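Local structure of transcriptional regulator, GntR family (Ralstonia eutropha, 3IHU) at residues A[98-101]-A[102-105]. The protein probably binds DNA as a transcription factor, pairing a GntR-type winged helix-turn-helix domain with a helical FCD domain. Numbering follows the deposited sequence.
Sequences TGLL and ARAA
Two successive turns of helix 84-105, part of the all-helical FCD domain, are joined here by a continuous run of i+4 to i backbone hydrogen bonds. A102 N reaches T98 O at 3.1 Å, and R103 N and A104 N bond in the same way to G99 O and L100 O. The last of the four, A105 N to L101 O at 3.0 Å, is the most bent, with an N-H...O angle of 146° against 172° for the first. G99, buried within the helix, adds no side chain. Between side chains the one meeting is L100 with R103, a single van der Waals touch of methyl CD1 on methylene CD at 4.0 Å, where the two chains cross at a slant. R103 runs out from the helix as a straight chain, CG opposite the backbone N (chi1 -178°), and its NH1 forms salt bridges with D199 and E202 of helix 198-219, a pair of carboxylates that suits an arginine, while OG1 of buried T98 is hydrogen-bonded to A94 O one turn back. Small A102 and A105 let neighbouring helices come close: A102 lies against I189 and V193 of helix 179-195, and A105 also touches V193. L101 and A105 pack on helix 134-152 through Y145, L148 and M151, and L100 on L157 of helix 155-165.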
ATOM      1  N   THR A  98       4.198  -9.578  -0.574  1.00 15.97           N
ATOM      2  CA  THR A  98       5.266  -8.630  -0.187  1.00 16.03           C
ATOM      3  C   THR A  98       6.562  -9.347  -0.149  1.00 16.56           C
ATOM      4  O   THR A  98       7.598  -8.824  -0.511  1.00 16.99           O
ATOM      5  CB  THR A  98       5.014  -7.955   1.165  1.00 16.74           C
ATOM      6  OG1 THR A  98       3.729  -7.318   1.154  1.00 15.71           O
ATOM      7  CG2 THR A  98       6.125  -6.893   1.477  1.00 16.53           C
ATOM      8  N   GLY A  99       6.524 -10.562   0.362  1.00 16.51           N
ATOM      9  CA  GLY A  99       7.626 -11.456   0.221  1.00 17.65           C
ATOM     10  C   GLY A  99       8.109 -11.599  -1.201  1.00 17.46           C
ATOM     11  O   GLY A  99       9.296 -11.477  -1.461  1.00 17.43           O
ATOM     12  N   LEU A 100       7.204 -11.901  -2.129  1.00 16.98           N
ATOM     13  CA  LEU A 100       7.576 -11.988  -3.506  1.00 16.89           C
ATOM     14  C   LEU A 100       8.042 -10.662  -4.106  1.00 16.22           C
ATOM     15  O   LEU A 100       8.875 -10.666  -4.968  1.00 15.61           O
ATOM     16  CB  LEU A 100       6.459 -12.569  -4.342  1.00 17.79           C
ATOM     17  CG  LEU A 100       6.703 -12.918  -5.774  1.00 20.47           C
ATOM     18  CD1 LEU A 100       7.971 -13.697  -5.936  1.00 19.57           C
ATOM     19  CD2 LEU A 100       5.400 -13.730  -6.308  1.00 18.67           C
ATOM     20  N   LEU A 101       7.466  -9.535  -3.708  1.00 16.89           N
ATOM     21  CA  LEU A 101       7.947  -8.246  -4.187  1.00 15.78           C
ATOM     22  C   LEU A 101       9.468  -8.049  -3.888  1.00 17.26           C
ATOM     23  O   LEU A 101      10.240  -7.629  -4.768  1.00 17.68           O
ATOM     24  CB  LEU A 101       7.157  -7.143  -3.531  1.00 15.77           C
ATOM     25  CG  LEU A 101       7.456  -5.693  -3.926  1.00 15.02           C
ATOM     26  CD1 LEU A 101       6.987  -5.383  -5.341  1.00 16.34           C
ATOM     27  CD2 LEU A 101       6.941  -4.741  -2.833  1.00 14.41           C
ATOM     28  N   ALA A 102       9.843  -8.284  -2.629  1.00 17.08           N
ATOM     29  CA  ALA A 102      11.236  -8.181  -2.154  1.00 16.99           C
ATOM     30  C   ALA A 102      12.081  -9.201  -2.879  1.00 16.77           C
ATOM     31  O   ALA A 102      13.163  -8.900  -3.364  1.00 15.49           O
ATOM     32  CB  ALA A 102      11.306  -8.422  -0.632  1.00 14.98           C
ATOM     33  N   ARG A 103      11.607 -10.451  -2.922  1.00 16.52           N
ATOM     34  CA  ARG A 103      12.321 -11.488  -3.637  1.00 16.26           C
ATOM     35  C   ARG A 103      12.635 -11.126  -5.055  1.00 18.55           C
ATOM     36  O   ARG A 103      13.793 -11.221  -5.495  1.00 20.14           O
ATOM     37  CB  ARG A 103      11.548 -12.797  -3.617  1.00 17.57           C
ATOM     38  CG  ARG A 103      12.272 -13.973  -4.311  1.00 15.25           C
ATOM     39  CD  ARG A 103      11.365 -15.217  -4.441  1.00 16.41           C
ATOM     40  NE  ARG A 103      12.224 -16.288  -4.902  1.00 18.74           N
ATOM     41  CZ  ARG A 103      12.980 -17.061  -4.129  1.00 20.47           C
ATOM     42  NH1 ARG A 103      12.910 -17.023  -2.815  1.00 22.94           N
ATOM     43  NH2 ARG A 103      13.794 -17.914  -4.697  1.00 23.58           N
ATOM     44  N   ALA A 104      11.644 -10.655  -5.787  1.00 19.97           N
ATOM     45  CA  ALA A 104      11.864 -10.349  -7.199  1.00 20.66           C
ATOM     46  C   ALA A 104      12.804  -9.131  -7.373  1.00 20.26           C
ATOM     47  O   ALA A 104      13.522  -9.050  -8.376  1.00 18.94           O
ATOM     48  CB  ALA A 104      10.561 -10.109  -7.921  1.00 19.75           C
ATOM     49  N   ALA A 105      12.714  -8.149  -6.464  1.00 19.80           N
ATOM     50  CA  ALA A 105      13.484  -6.928  -6.565  1.00 19.08           C
ATOM     51  C   ALA A 105      14.983  -7.205  -6.541  1.00 18.75           C
ATOM     52  O   ALA A 105      15.735  -6.350  -6.995  1.00 18.34           O
ATOM     53  CB  ALA A 105      13.116  -5.873  -5.428  1.00 18.38           C
TER